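Local coordinates for RagA protein (Porphyromonas gingivalis, PDB 6SLN), which probably serves as a TonB-dependent receptor of the outer membrane, its barrel and plug domain taking up substrates in an energy-coupled way, at residues T192-G196 with S589-D593; W606-V610 with M634-G640. All blocks are in the same frame, centred on the assembly; numbering follows the deposited sequence.

Contact 1. Residues T192-G196 with S589-D593; sequences TSIYG and SVRND
Arg591 of the barrel wall grips the plug through a single carbonyl oxygen, Ser193 O, presenting the NE side of its guanidinium. The NE bond measures 3.0 Å to Ser193 O with an N-H...O angle of 150°, and NH2 adds a longer one to the same oxygen; both come from one face of the carbonyl plane. Tyr195 O lies 3.1 Å above the centre of the Arg591 guanidinium, where its partial negative charge probably favours the cation, though the angles are too poor for hydrogen bonds. Two residues earlier, Ser589 packs against Ser193, its OG 3.3 Å from Ser193 CB.

The second shell fixes the arginine. Its chain bends at chi3 (36°), turning the group toward Asp593 two residues on. NH1 of Arg591 lies 2.6 Å from Asp593 OD1 in a salt bridge and also donates to the syn lone pair of Asp593 OD2 at 3.0 Å; OD1 also bonds Ser571 OG. On the plug side, a type I turn from Thr192 to Tyr195 presents the carbonyls, and Ser193 OG bonds Ser190 O.

The turn, in the plug loop between strands 180-186 and 203-208, meets barrel strand 584-595, flanked by strands 561-580 and 604-614.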
ATOM      1  N   THR A 192       5.936  12.253 -40.449  1.00 61.16           N
ATOM      2  CA  THR A 192       5.603  12.271 -39.030  1.00 63.98           C
ATOM      3  C   THR A 192       5.006  13.603 -38.602  1.00 63.94           C
ATOM      4  O   THR A 192       5.196  14.032 -37.465  1.00 68.86           O
ATOM      5  CB  THR A 192       6.837  11.968 -38.181  1.00 67.15           C
ATOM      6  OG1 THR A 192       7.719  13.097 -38.187  1.00 74.10           O
ATOM      7  CG2 THR A 192       7.572  10.786 -38.732  1.00 68.08           C
ATOM      8  N   SER A 193       4.290  14.273 -39.498  1.00 61.17           N
ATOM      9  CA  SER A 193       3.859  15.634 -39.209  1.00 59.41           C
ATOM     10  C   SER A 193       2.643  15.714 -38.282  1.00 62.90           C
ATOM     11  O   SER A 193       2.468  16.740 -37.613  1.00 63.16           O
ATOM     12  CB  SER A 193       3.579  16.365 -40.513  1.00 58.96           C
ATOM     13  OG  SER A 193       2.868  15.537 -41.406  1.00 66.55           O
ATOM     14  N   ILE A 194       1.822  14.665 -38.185  1.00 57.39           N
ATOM     15  CA  ILE A 194       0.629  14.714 -37.343  1.00 60.41           C
ATOM     16  C   ILE A 194       0.859  14.108 -35.951  1.00 62.40           C
ATOM     17  O   ILE A 194      -0.092  13.974 -35.179  1.00 62.41           O
ATOM     18  CB  ILE A 194      -0.564  14.050 -38.047  1.00 61.60           C
ATOM     19  CG1 ILE A 194      -0.393  12.534 -38.086  1.00 66.78           C
ATOM     20  CG2 ILE A 194      -0.716  14.604 -39.448  1.00 58.25           C
ATOM     21  CD1 ILE A 194      -1.400  11.814 -38.983  1.00 69.55           C
ATOM     22  N   TYR A 195       2.100  13.782 -35.596  1.00 66.15           N
ATOM     23  CA  TYR A 195       2.457  13.294 -34.266  1.00 59.82           C
ATOM     24  C   TYR A 195       3.368  14.313 -33.581  1.00 62.08           C
ATOM     25  O   TYR A 195       3.973  15.171 -34.236  1.00 68.90           O
ATOM     26  CB  TYR A 195       3.119  11.904 -34.362  1.00 53.04           C
ATOM     27  CG  TYR A 195       2.349  11.024 -35.318  1.00 56.52           C
ATOM     28  CD1 TYR A 195       1.172  10.416 -34.925  1.00 65.63           C
ATOM     29  CD2 TYR A 195       2.751  10.869 -36.635  1.00 63.71           C
ATOM     30  CE1 TYR A 195       0.433   9.634 -35.799  1.00 71.24           C
ATOM     31  CE2 TYR A 195       2.013  10.103 -37.524  1.00 68.46           C
ATOM     32  CZ  TYR A 195       0.852   9.485 -37.098  1.00 72.23           C
ATOM     33  OH  TYR A 195       0.109   8.715 -37.969  1.00 73.68           O
ATOM     34  N   GLY A 196       3.451  14.250 -32.251  1.00 57.49           N
ATOM     35  CA  GLY A 196       4.233  15.292 -31.616  1.00 68.00           C
ATOM     36  C   GLY A 196       4.716  15.189 -30.183  1.00 75.01           C
ATOM     37  O   GLY A 196       4.953  16.222 -29.551  1.00 81.04           O
ATOM     38  N   SER A 589       3.028  20.999 -43.695  1.00 54.78           N
ATOM     39  CA  SER A 589       2.516  20.775 -42.355  1.00 56.80           C
ATOM     40  C   SER A 589       3.001  21.892 -41.439  1.00 56.10           C
ATOM     41  O   SER A 589       4.154  22.320 -41.539  1.00 58.66           O
ATOM     42  CB  SER A 589       2.969  19.413 -41.824  1.00 61.86           C
ATOM     43  OG  SER A 589       4.217  19.496 -41.147  1.00 64.15           O
ATOM     44  N   VAL A 590       2.112  22.391 -40.579  1.00 46.51           N
ATOM     45  CA  VAL A 590       2.506  23.225 -39.450  1.00 47.88           C
ATOM     46  C   VAL A 590       1.731  22.742 -38.232  1.00 46.22           C
ATOM     47  O   VAL A 590       0.602  22.258 -38.342  1.00 43.92           O
ATOM     48  CB  VAL A 590       2.288  24.741 -39.699  1.00 45.99           C
ATOM     49  CG1 VAL A 590       0.833  25.060 -39.864  1.00 44.77           C
ATOM     50  CG2 VAL A 590       2.886  25.567 -38.560  1.00 42.98           C
ATOM     51  N   ARG A 591       2.357  22.853 -37.064  1.00 45.11           N
ATOM     52  CA  ARG A 591       1.770  22.332 -35.840  1.00 47.39           C
ATOM     53  C   ARG A 591       2.369  23.088 -34.666  1.00 49.38           C
ATOM     54  O   ARG A 591       3.447  23.680 -34.771  1.00 39.75           O
ATOM     55  CB  ARG A 591       2.036  20.838 -35.695  1.00 49.17           C
ATOM     56  CG  ARG A 591       3.508  20.585 -35.413  1.00 59.46           C
ATOM     57  CD  ARG A 591       3.735  19.327 -34.616  1.00 57.13           C
ATOM     58  NE  ARG A 591       2.784  18.312 -35.021  1.00 52.94           N
ATOM     59  CZ  ARG A 591       2.065  17.615 -34.166  1.00 49.82           C
ATOM     60  NH1 ARG A 591       2.226  17.828 -32.872  1.00 40.34           N
ATOM     61  NH2 ARG A 591       1.207  16.710 -34.611  1.00 58.79           N
ATOM     62  N   ASN A 592       1.659  23.057 -33.540  1.00 41.88           N
ATOM     63  CA  ASN A 592       2.154  23.660 -32.317  1.00 38.46           C
ATOM     64  C   ASN A 592       1.957  22.679 -31.179  1.00 46.01           C
ATOM     65  O   ASN A 592       0.908  22.034 -31.084  1.00 57.93           O
ATOM     66  CB  ASN A 592       1.443  24.971 -32.004  1.00 46.50           C
ATOM     67  CG  ASN A 592       1.787  25.503 -30.630  1.00 44.41           C
ATOM     68  OD1 ASN A 592       1.156  25.144 -29.644  1.00 41.63           O
ATOM     69  ND2 ASN A 592       2.801  26.348 -30.557  1.00 44.77           N
ATOM     70  N   ASP A 593       2.966  22.588 -30.313  1.00 42.40           N
ATOM     71  CA  ASP A 593       3.009  21.620 -29.222  1.00 41.47           C
ATOM     72  C   ASP A 593       3.376  22.328 -27.929  1.00 44.66           C
ATOM     73  O   ASP A 593       4.315  23.133 -27.899  1.00 47.92           O
ATOM     74  CB  ASP A 593       4.036  20.511 -29.492  1.00 41.25           C
ATOM     75  CG  ASP A 593       3.627  19.603 -30.618  1.00 50.88           C
ATOM     76  OD1 ASP A 593       2.445  19.216 -30.634  1.00 58.47           O
ATOM     77  OD2 ASP A 593       4.475  19.273 -31.480  1.00 52.48           O
TER

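Contact 2. Residues W606-V610 with M634-G640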
ATOM      1  N   TRP A 606       6.555  25.651 -32.219  1.00 44.26           N
ATOM      2  CA  TRP A 606       5.930  25.492 -33.517  1.00 44.49           C
ATOM      3  C   TRP A 606       6.838  24.669 -34.411  1.00 49.17           C
ATOM      4  O   TRP A 606       8.068  24.823 -34.383  1.00 59.16           O
ATOM      5  CB  TRP A 606       5.655  26.853 -34.159  1.00 55.37           C
ATOM      6  CG  TRP A 606       4.519  27.584 -33.524  1.00 52.58           C
ATOM      7  CD1 TRP A 606       4.593  28.494 -32.509  1.00 48.33           C
ATOM      8  CD2 TRP A 606       3.136  27.462 -33.861  1.00 53.58           C
ATOM      9  NE1 TRP A 606       3.336  28.940 -32.188  1.00 53.18           N
ATOM     10  CE2 TRP A 606       2.423  28.323 -33.005  1.00 52.82           C
ATOM     11  CE3 TRP A 606       2.429  26.700 -34.799  1.00 56.60           C
ATOM     12  CZ2 TRP A 606       1.036  28.443 -33.055  1.00 49.84           C
ATOM     13  CZ3 TRP A 606       1.051  26.821 -34.849  1.00 57.76           C
ATOM     14  CH2 TRP A 606       0.369  27.691 -33.984  1.00 54.97           C
ATOM     15  N   PHE A 607       6.231  23.788 -35.200  1.00 47.30           N
ATOM     16  CA  PHE A 607       6.986  22.932 -36.099  1.00 45.94           C
ATOM     17  C   PHE A 607       6.283  22.885 -37.442  1.00 48.04           C
ATOM     18  O   PHE A 607       5.075  23.109 -37.552  1.00 46.96           O
ATOM     19  CB  PHE A 607       7.163  21.517 -35.544  1.00 41.49           C
ATOM     20  CG  PHE A 607       7.815  21.476 -34.201  1.00 48.84           C
ATOM     21  CD1 PHE A 607       9.190  21.611 -34.078  1.00 46.72           C
ATOM     22  CD2 PHE A 607       7.052  21.310 -33.054  1.00 49.89           C
ATOM     23  CE1 PHE A 607       9.793  21.574 -32.824  1.00 49.70           C
ATOM     24  CE2 PHE A 607       7.651  21.268 -31.800  1.00 48.15           C
ATOM     25  CZ  PHE A 607       9.019  21.404 -31.681  1.00 45.81           C
ATOM     26  N   TYR A 608       7.065  22.591 -38.469  1.00 44.05           N
ATOM     27  CA  TYR A 608       6.539  22.585 -39.815  1.00 47.91           C
ATOM     28  C   TYR A 608       7.303  21.564 -40.625  1.00 52.82           C
ATOM     29  O   TYR A 608       8.401  21.144 -40.253  1.00 48.24           O
ATOM     30  CB  TYR A 608       6.671  23.945 -40.489  1.00 47.55           C
ATOM     31  CG  TYR A 608       8.111  24.382 -40.600  1.00 46.87           C
ATOM     32  CD1 TYR A 608       8.880  24.070 -41.720  1.00 52.50           C
ATOM     33  CD2 TYR A 608       8.708  25.099 -39.571  1.00 46.72           C
ATOM     34  CE1 TYR A 608      10.198  24.465 -41.815  1.00 59.91           C
ATOM     35  CE2 TYR A 608      10.024  25.510 -39.657  1.00 53.24           C
ATOM     36  CZ  TYR A 608      10.768  25.188 -40.775  1.00 63.05           C
ATOM     37  OH  TYR A 608      12.081  25.603 -40.838  1.00 65.90           O
ATOM     38  N   SER A 609       6.716  21.208 -41.763  1.00 53.35           N
ATOM     39  CA  SER A 609       7.355  20.344 -42.733  1.00 47.04           C
ATOM     40  C   SER A 609       6.885  20.760 -44.110  1.00 48.45           C
ATOM     41  O   SER A 609       5.769  21.251 -44.285  1.00 56.56           O
ATOM     42  CB  SER A 609       7.012  18.872 -42.500  1.00 48.05           C
ATOM     43  OG  SER A 609       5.998  18.463 -43.403  1.00 56.13           O
ATOM     44  N   VAL A 610       7.736  20.549 -45.090  1.00 46.98           N
ATOM     45  CA  VAL A 610       7.373  20.763 -46.476  1.00 48.24           C
ATOM     46  C   VAL A 610       7.904  19.578 -47.252  1.00 56.50           C
ATOM     47  O   VAL A 610       9.076  19.215 -47.107  1.00 60.73           O
ATOM     48  CB  VAL A 610       7.949  22.087 -47.003  1.00 55.49           C
ATOM     49  CG1 VAL A 610       9.399  22.194 -46.592  1.00 55.10           C
ATOM     50  CG2 VAL A 610       7.802  22.177 -48.510  1.00 50.45           C
ATOM     51  N   MET A 634      11.368  14.473 -51.797  1.00 59.09           N
ATOM     52  CA  MET A 634      12.175  15.113 -50.775  1.00 62.52           C
ATOM     53  C   MET A 634      11.295  15.844 -49.771  1.00 60.57           C
ATOM     54  O   MET A 634      10.207  16.321 -50.098  1.00 63.64           O
ATOM     55  CB  MET A 634      13.194  16.076 -51.361  1.00 72.26           C
ATOM     56  CG  MET A 634      12.597  17.235 -52.098  1.00 83.12           C
ATOM     57  SD  MET A 634      13.844  17.874 -53.217  1.00 92.71           S
ATOM     58  CE  MET A 634      13.887  16.589 -54.451  1.00 88.39           C
ATOM     59  N   SER A 635      11.800  15.929 -48.542  1.00 55.08           N
ATOM     60  CA  SER A 635      11.111  16.533 -47.418  1.00 50.42           C
ATOM     61  C   SER A 635      12.069  17.462 -46.687  1.00 53.01           C
ATOM     62  O   SER A 635      13.282  17.231 -46.646  1.00 56.47           O
ATOM     63  CB  SER A 635      10.600  15.464 -46.442  1.00 57.69           C
ATOM     64  OG  SER A 635      11.521  15.261 -45.370  1.00 64.21           O
ATOM     65  N   TYR A 636      11.518  18.519 -46.115  1.00 52.54           N
ATOM     66  CA  TYR A 636      12.233  19.260 -45.095  1.00 49.85           C
ATOM     67  C   TYR A 636      11.242  19.670 -44.027  1.00 54.21           C
ATOM     68  O   TYR A 636      10.120  20.087 -44.335  1.00 62.49           O
ATOM     69  CB  TYR A 636      12.933  20.500 -45.625  1.00 54.64           C
ATOM     70  CG  TYR A 636      13.652  21.189 -44.504  1.00 62.01           C
ATOM     71  CD1 TYR A 636      14.851  20.684 -44.019  1.00 61.14           C
ATOM     72  CD2 TYR A 636      13.107  22.308 -43.882  1.00 62.46           C
ATOM     73  CE1 TYR A 636      15.504  21.288 -42.968  1.00 55.90           C
ATOM     74  CE2 TYR A 636      13.754  22.917 -42.827  1.00 60.47           C
ATOM     75  CZ  TYR A 636      14.953  22.398 -42.371  1.00 58.40           C
ATOM     76  OH  TYR A 636      15.616  22.989 -41.323  1.00 60.09           O
ATOM     77  N   GLY A 637      11.658  19.562 -42.776  1.00 53.14           N
ATOM     78  CA  GLY A 637      10.726  19.876 -41.714  1.00 60.44           C
ATOM     79  C   GLY A 637      11.401  19.866 -40.367  1.00 66.21           C
ATOM     80  O   GLY A 637      12.531  19.393 -40.214  1.00 66.16           O
ATOM     81  N   THR A 638      10.681  20.408 -39.389  1.00 66.17           N
ATOM     82  CA  THR A 638      11.122  20.475 -38.010  1.00 56.96           C
ATOM     83  C   THR A 638      10.208  19.628 -37.142  1.00 52.13           C
ATOM     84  O   THR A 638       9.012  19.481 -37.420  1.00 49.06           O
ATOM     85  CB  THR A 638      11.120  21.908 -37.483  1.00 55.11           C
ATOM     86  OG1 THR A 638       9.841  22.506 -37.736  1.00 61.36           O
ATOM     87  CG2 THR A 638      12.185  22.695 -38.180  1.00 56.02           C
ATOM     88  N   THR A 639      10.795  19.074 -36.083  1.00 50.63           N
ATOM     89  CA  THR A 639      10.099  18.178 -35.175  1.00 54.81           C
ATOM     90  C   THR A 639      10.640  18.423 -33.779  1.00 55.22           C
ATOM     91  O   THR A 639      11.812  18.769 -33.604  1.00 60.43           O
ATOM     92  CB  THR A 639      10.306  16.707 -35.545  1.00 51.68           C
ATOM     93  OG1 THR A 639      11.705  16.408 -35.471  1.00 54.67           O
ATOM     94  CG2 THR A 639       9.778  16.388 -36.954  1.00 41.03           C
ATOM     95  N   GLY A 640       9.790  18.237 -32.791  1.00 37.45           N
ATOM     96  CA  GLY A 640      10.195  18.398 -31.417  1.00 43.75           C
ATOM     97  C   GLY A 640      10.547  17.074 -30.769  1.00 51.74           C
ATOM     98  O   GLY A 640      10.152  16.003 -31.233  1.00 48.53           O
TER
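The Phe607 ring lies with one face against the backbone of Thr639 and Gly640, with Gly640 N 3.3 Å above its plane and offset toward the rim; Thr638 CB sits at its edge. Its CG stands anti to the carbonyl carbon (chi1 -57°), which lays the ring over the Thr639-Gly640 peptide. Tyr608 behaves differently: one face of its ring receives the hydroxyl of Thr638, whose OG1 is 3.4 Å from Tyr608 CD2, while Thr638 CG2 packs beside CE2 and CZ. At the edge of the Tyr636 ring, near its plane, comes the phenol oxygen of Tyr608, which is 3.7 Å from Tyr636 CE2.

The backbones between these groups pair antiparallel. Val610 and Tyr636 form a hydrogen-bonded pair, with a nearly straight bond from Tyr636 N to Val610 O of 2.7 Å and its mate from Val610 N to Tyr636 O. Ser609 and Gly637 make the adjoining non-hydrogen-bonded pair. Next along, Thr638 N donates to Tyr608 O, but Tyr608 N bonds the side-chain hydroxyl, Thr638 OG1, at 2.9 Å with an angle of 161°. A side chain thus accepts the bond from this peptide N-H, and the same oxygen meets the tyrosine ring.

The axes of segments 606-610 and 634-640 approach to 4.4 Å, their N-to-C directions 160° apart, as expected of twisted barrel neighbours. Strand 604-614 continues the wall from strand 584-595, and strand 627-641 passes it on to strand 678-691. Thr639 touches Ala189, Thr192 and Ala200 of the plug loop.

The two contacts lie side by side, their centres about 8 Å apart, and illustrate two kinds of join in a plugged barrel. Contact 1 ties the plug to the wall, between segments whose nearest ends are 393 positions apart; contact 2, later in the chain, joins neighbouring wall strands across only 24. Strands 584-595 and 604-614, successive in the chain and adjacent in the barrel, connect them directly: the 2.8 Å approaches of Arg591 N to Phe607 O and of Ser609 N to Ser589 O are probable hydrogen bonds. The strand that meets the plug turn is thus bonded edge to edge to a wall strand of contact 2, so plug and wall meet within one patch of the barrel.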